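Local atomic coordinates of PLP-Dependent L-Arginine Hydroxylase MppP (Streptomyces wadayamensis, PDB entry 5DJ1), a protein that uses pyridoxal 5'-phosphate to hydroxylate L-arginine, although its family is that of pyridoxal-phosphate-dependent aminotransferases. Residues P113-I118 / P158-G163; V105-L110 / G126-P131. All coordinates share one frame; numbering follows the deposited sequence.

Contact 1 (P113-I118 / P158-G163); sequences PTFDNI and PNNPTG. With MG (magnesium ion), chain G.
Asn159 grips Pro113 and Thr114 with both ends of its amide, joining the loop after strand 107-112 to the Asn-Asn-Pro-Thr-Gly loop after strand 152-156 in the aminotransferase fold. This is the tight part of the contact. ND2 of Asn159 donates to O of Pro113 at 2.9 Å with an N-H...O angle of 170°; the acceptor lies almost in the amide plane, while the donor is tilted from the plane of the Pro113 carbonyl. OG1 of Thr114 donates to OD1 of Asn159, also 2.9 Å, in that oxygen's carbonyl plane. Thr114 extends OG1 anti to its own backbone N (chi1 -164°), which carries the hydroxyl to the amide, and OG1 is also hydrogen-bonded to the hydroxyl of Thr156. Asn159 ND2 also donates to the Glu134 carboxylate, consistent with the amide's orientation. Apolar contact adds to this, CG of Pro113 meeting CG2 of Thr162 at 3.9 Å.

Asn160 is just as close, but its O is not hydrogen-bonded across the contact: it lies 2.9 Å from Phe115 N at a poor angle, and Thr114 CA makes a CA-H...O contact with it at 3.2 Å. The Asn160 amide meets the Phe115 ring obliquely, ND2 3.6 Å from CD1, and bonds to O3 of the cofactor-bearing LLP at position 221, so this loop reaches the active site. The loose side is Asp116 to Ile118, where 158-163 is no longer touched and Asn117 is partly exposed. There, at the start of helix 116-124, Asp116 OD2 binds magnesium at 2.3 Å, and two waters also ligate the ion, each at 2.2 Å.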
loop_
_atom_site.group_PDB
_atom_site.type_symbol
_atom_site.label_atom_id
_atom_site.label_comp_id
_atom_site.label_asym_id
_atom_site.label_seq_id
_atom_site.Cartn_x
_atom_site.Cartn_y
_atom_site.Cartn_z
ATOM N N PRO B 113 1.825 25.854 5.383
ATOM C CA PRO B 113 2.005 24.495 5.902
ATOM C C PRO B 113 1.236 23.459 5.132
ATOM O O PRO B 113 0.324 23.811 4.362
ATOM C CB PRO B 113 1.461 24.598 7.329
ATOM C CG PRO B 113 0.418 25.657 7.231
ATOM C CD PRO B 113 0.944 26.657 6.245
ATOM N N THR B 114 1.571 22.190 5.351
ATOM C CA THR B 114 0.695 21.120 4.903
ATOM C C THR B 114 1.040 19.830 5.653
ATOM O O THR B 114 1.914 19.792 6.518
ATOM C CB THR B 114 0.779 20.934 3.377
ATOM O OG1 THR B 114 -0.331 20.155 2.917
ATOM C CG2 THR B 114 2.081 20.217 2.941
ATOM N N PHE B 115 0.325 18.772 5.294
ATOM C CA PHE B 115 0.542 17.399 5.731
ATOM C C PHE B 115 1.990 17.029 5.452
ATOM O O PHE B 115 2.355 16.821 4.292
ATOM C CB PHE B 115 -0.424 16.474 4.968
ATOM C CG PHE B 115 -0.403 15.052 5.416
ATOM C CD1 PHE B 115 -0.757 14.715 6.723
ATOM C CD2 PHE B 115 -0.101 14.041 4.524
ATOM C CE1 PHE B 115 -0.769 13.390 7.141
ATOM C CE2 PHE B 115 -0.111 12.707 4.932
ATOM C CZ PHE B 115 -0.443 12.382 6.245
ATOM N N ASP B 116 2.817 16.935 6.490
ATOM C CA ASP B 116 4.266 16.946 6.264
ATOM C C ASP B 116 4.813 15.635 5.735
ATOM O O ASP B 116 5.966 15.604 5.255
ATOM C CB ASP B 116 5.001 17.337 7.548
ATOM C CG ASP B 116 4.672 16.413 8.716
ATOM O OD1 ASP B 116 3.470 16.241 9.023
ATOM O OD2 ASP B 116 5.624 15.856 9.315
ATOM N N ASN B 117 3.991 14.583 5.730
ATOM C CA ASN B 117 4.377 13.354 5.063
ATOM C C ASN B 117 4.627 13.582 3.588
ATOM O O ASN B 117 5.421 12.859 2.979
ATOM C CB ASN B 117 3.288 12.297 5.220
ATOM C CG ASN B 117 3.811 10.943 5.013
ATOM O OD1 ASN B 117 4.815 10.571 5.619
ATOM N ND2 ASN B 117 3.175 10.184 4.124
ATOM N N ILE B 118 3.912 14.540 2.991
ATOM C CA ILE B 118 4.096 14.832 1.574
ATOM C C ILE B 118 5.518 15.314 1.341
ATOM O O ILE B 118 6.192 14.871 0.406
ATOM C CB ILE B 118 3.054 15.861 1.084
ATOM C CG1 ILE B 118 1.645 15.262 1.147
ATOM C CG2 ILE B 118 3.319 16.286 -0.378
ATOM C CD1 ILE B 118 0.516 16.310 1.064
ATOM N N PRO B 158 -9.100 20.480 0.364
ATOM C CA PRO B 158 -8.854 21.391 1.493
ATOM C C PRO B 158 -7.525 21.073 2.191
ATOM O O PRO B 158 -7.142 19.909 2.305
ATOM C CB PRO B 158 -10.044 21.143 2.447
ATOM C CG PRO B 158 -11.076 20.405 1.614
ATOM C CD PRO B 158 -10.297 19.640 0.580
ATOM N N ASN B 159 -6.814 22.095 2.644
ATOM C CA ASN B 159 -5.500 21.842 3.200
ATOM C C ASN B 159 -5.602 21.199 4.576
ATOM O O ASN B 159 -6.522 21.460 5.346
ATOM C CB ASN B 159 -4.693 23.131 3.307
ATOM C CG ASN B 159 -3.214 22.880 3.485
ATOM O OD1 ASN B 159 -2.728 21.743 3.385
ATOM N ND2 ASN B 159 -2.479 23.946 3.735
ATOM N N ASN B 160 -4.615 20.367 4.874
ATOM C CA ASN B 160 -4.409 19.802 6.194
ATOM C C ASN B 160 -3.096 20.415 6.641
ATOM O O ASN B 160 -2.081 20.113 6.046
ATOM C CB ASN B 160 -4.338 18.275 6.116
ATOM C CG ASN B 160 -3.996 17.593 7.470
ATOM O OD1 ASN B 160 -3.815 18.242 8.521
ATOM N ND2 ASN B 160 -3.900 16.260 7.426
ATOM N N PRO B 161 -3.078 21.201 7.730
ATOM C CA PRO B 161 -4.069 21.311 8.814
ATOM C C PRO B 161 -5.066 22.509 8.823
ATOM O O PRO B 161 -5.872 22.598 9.744
ATOM C CB PRO B 161 -3.175 21.428 10.049
ATOM C CG PRO B 161 -2.008 22.296 9.544
ATOM C CD PRO B 161 -1.780 21.815 8.098
ATOM N N THR B 162 -5.013 23.403 7.843
ATOM C CA THR B 162 -5.714 24.670 7.952
ATOM C C THR B 162 -7.168 24.613 7.506
ATOM O O THR B 162 -7.933 25.509 7.867
ATOM C CB THR B 162 -5.017 25.737 7.113
ATOM O OG1 THR B 162 -5.191 25.403 5.733
ATOM C CG2 THR B 162 -3.506 25.825 7.482
ATOM N N GLY B 163 -7.548 23.622 6.705
ATOM C CA GLY B 163 -8.866 23.527 6.119
ATOM C C GLY B 163 -9.105 24.455 4.956
ATOM O O GLY B 163 -10.215 24.477 4.419
HETATM MG MG MG G . 7.934 16.093 9.674
HETATM O O HOH W 1 7.800 13.937 9.200
HETATM O O HOH W 2 7.650 15.540 11.800
#

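Contact 2 (V105-L110 / G126-P131); sequences VDRVAL and GLDLVP
Val108 is bonded on both its N and its O to the strand beside it, in a parallel ladder that closes the beta-alpha-beta unit of strand 107-112, helix 116-124 and strand 128-133. Four backbone hydrogen bonds form the ladder: Asp128 N to Asp106 O, Val108 N to Asp128 O, Val130 N to Val108 O (2.8 Å) and Leu110 N to Val130 O. Their N-H...O angles, 158° or more, are those of regular parallel pairing, and the short strand segments are twisted by 30°. CA-H...O contacts fill the gaps, the shortest from Arg107 CA to Asp128 O at 3.1 Å.

Apolar contacts lie on the face carrying Val108, Leu110 and Leu129, which Leu129 and Leu110 extend onto helix 116-124. CG2 of Val108 rests against CG of Leu127 at 3.8 Å, and its CB faces CD2 of Leu129 at 4.1 Å. Leu129 CG stands beside its own backbone N (chi1 -54°), which lets CD2 lean back over the neighbouring strand.

Polar contacts gather at the exposed start. Water 3 donates to Asp106 O and Gly126 O. CG of Arg107 lies 3.8 Å from CB of Asp128, yet Arg107 NH1 and Asp128 OD2 stay 5.6 Å apart; water 4 links them, while Arg107 NE bonds to Ser149 O. Direct cohesion therefore comes from backbone bonds and largely buried aliphatic carbon, with the opposite charges probably adding only a weak, water-mediated attraction.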
loop_
_atom_site.group_PDB
_atom_site.type_symbol
_atom_site.label_atom_id
_atom_site.label_comp_id
_atom_site.label_asym_id
_atom_site.label_seq_id
_atom_site.Cartn_x
_atom_site.Cartn_y
_atom_site.Cartn_z
ATOM N N VAL B 105 11.870 15.636 -12.847
ATOM C CA VAL B 105 11.663 16.875 -12.106
ATOM C C VAL B 105 12.685 16.896 -10.993
ATOM O O VAL B 105 12.924 15.868 -10.362
ATOM C CB VAL B 105 10.225 16.933 -11.560
ATOM C CG1 VAL B 105 9.999 18.134 -10.669
ATOM C CG2 VAL B 105 9.263 16.943 -12.729
ATOM N N ASP B 106 13.296 18.051 -10.740
ATOM C CA ASP B 106 14.206 18.165 -9.603
ATOM C C ASP B 106 13.628 18.938 -8.422
ATOM O O ASP B 106 14.059 18.727 -7.282
ATOM C CB ASP B 106 15.509 18.852 -10.026
ATOM C CG ASP B 106 16.333 18.006 -10.953
ATOM O OD1 ASP B 106 16.279 16.765 -10.848
ATOM O OD2 ASP B 106 17.008 18.590 -11.805
ATOM N N ARG B 107 12.711 19.845 -8.670
ATOM C CA ARG B 107 12.197 20.727 -7.640
ATOM C C ARG B 107 10.673 20.774 -7.723
ATOM O O ARG B 107 10.098 20.781 -8.813
ATOM C CB ARG B 107 12.790 22.139 -7.776
ATOM C CG ARG B 107 14.261 22.266 -7.392
ATOM C CD ARG B 107 14.900 23.566 -7.973
ATOM N NE ARG B 107 14.992 23.514 -9.418
ATOM C CZ ARG B 107 15.999 22.950 -10.096
ATOM N NH1 ARG B 107 16.990 22.402 -9.455
ATOM N NH2 ARG B 107 16.005 22.931 -11.419
ATOM N N VAL B 108 10.025 20.859 -6.565
ATOM C CA VAL B 108 8.576 20.915 -6.448
ATOM C C VAL B 108 8.214 22.093 -5.558
ATOM O O VAL B 108 8.812 22.269 -4.485
ATOM C CB VAL B 108 8.016 19.610 -5.852
ATOM C CG1 VAL B 108 6.477 19.734 -5.582
ATOM C CG2 VAL B 108 8.365 18.391 -6.775
ATOM N N ALA B 109 7.267 22.905 -6.009
ATOM C CA ALA B 109 6.662 23.930 -5.172
ATOM C C ALA B 109 5.510 23.297 -4.397
ATOM O O ALA B 109 4.637 22.657 -4.993
ATOM C CB ALA B 109 6.177 25.099 -6.023
ATOM N N LEU B 110 5.546 23.436 -3.069
ATOM C CA LEU B 110 4.600 22.766 -2.178
ATOM C C LEU B 110 3.987 23.766 -1.201
ATOM O O LEU B 110 4.691 24.614 -0.640
ATOM C CB LEU B 110 5.291 21.635 -1.403
ATOM C CG LEU B 110 4.490 20.862 -0.348
ATOM C CD1 LEU B 110 3.342 20.042 -0.929
ATOM C CD2 LEU B 110 5.469 19.969 0.399
ATOM N N GLY B 126 14.121 12.287 -3.737
ATOM C CA GLY B 126 15.121 13.122 -4.396
ATOM C C GLY B 126 14.650 14.472 -4.891
ATOM O O GLY B 126 15.394 15.127 -5.620
ATOM N N LEU B 127 13.462 14.931 -4.503
ATOM C CA LEU B 127 12.982 16.229 -4.955
ATOM C C LEU B 127 13.384 17.292 -3.936
ATOM O O LEU B 127 13.351 17.058 -2.727
ATOM C CB LEU B 127 11.463 16.233 -5.143
ATOM C CG LEU B 127 10.761 15.516 -6.311
ATOM C CD1 LEU B 127 11.471 15.705 -7.623
ATOM C CD2 LEU B 127 10.535 14.080 -6.035
ATOM N N ASP B 128 13.814 18.440 -4.434
ATOM C CA ASP B 128 14.056 19.614 -3.612
ATOM C C ASP B 128 12.754 20.432 -3.558
ATOM O O ASP B 128 12.001 20.471 -4.528
ATOM C CB ASP B 128 15.230 20.385 -4.242
ATOM C CG ASP B 128 15.828 21.427 -3.345
ATOM O OD1 ASP B 128 15.596 21.370 -2.135
ATOM O OD2 ASP B 128 16.561 22.298 -3.868
ATOM N N LEU B 129 12.443 21.015 -2.408
ATOM C CA LEU B 129 11.145 21.660 -2.222
ATOM C C LEU B 129 11.267 23.171 -2.103
ATOM O O LEU B 129 12.205 23.670 -1.487
ATOM C CB LEU B 129 10.453 21.142 -0.970
ATOM C CG LEU B 129 10.317 19.619 -0.901
ATOM C CD1 LEU B 129 9.707 19.208 0.429
ATOM C CD2 LEU B 129 9.470 19.110 -2.065
ATOM N N VAL B 130 10.284 23.877 -2.654
ATOM C CA VAL B 130 10.132 25.320 -2.530
ATOM C C VAL B 130 8.801 25.578 -1.843
ATOM O O VAL B 130 7.760 25.228 -2.393
ATOM C CB VAL B 130 10.165 26.034 -3.892
ATOM C CG1 VAL B 130 9.943 27.553 -3.677
ATOM C CG2 VAL B 130 11.479 25.746 -4.646
ATOM N N PRO B 131 8.770 26.211 -0.667
ATOM C CA PRO B 131 7.482 26.444 -0.005
ATOM C C PRO B 131 6.719 27.561 -0.685
ATOM O O PRO B 131 7.319 28.543 -1.135
ATOM C CB PRO B 131 7.882 26.839 1.423
ATOM C CG PRO B 131 9.236 27.499 1.253
ATOM C CD PRO B 131 9.900 26.656 0.169
HETATM O O HOH W 3 16.563 17.613 -6.759
HETATM O O HOH W 4 17.429 21.877 -6.516
#

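In the fold
Contacts 1 and 2 lie 16 Å apart, centre to centre, at different depths of the chain: contact 1 about 7 Å from the chain's centre, contact 2 about 20 Å. Their segments alternate along the sequence, 105-110, 113-118, 126-131 and then 158-163. Strand 107-112 runs from contact 2 into the loop of contact 1, and helix 116-124 leads back to strand 128-133, an edge strand of the seven-stranded mixed sheet. The two touch where CG2 of Ile118 packs on CD1 of Leu110 at 3.8 Å. Helix 116-124, bearing the magnesium ligand Asp116, thus links the two strands of contact 2, while the cofactor-facing loop 158-163 follows the neighbouring strand 152-156.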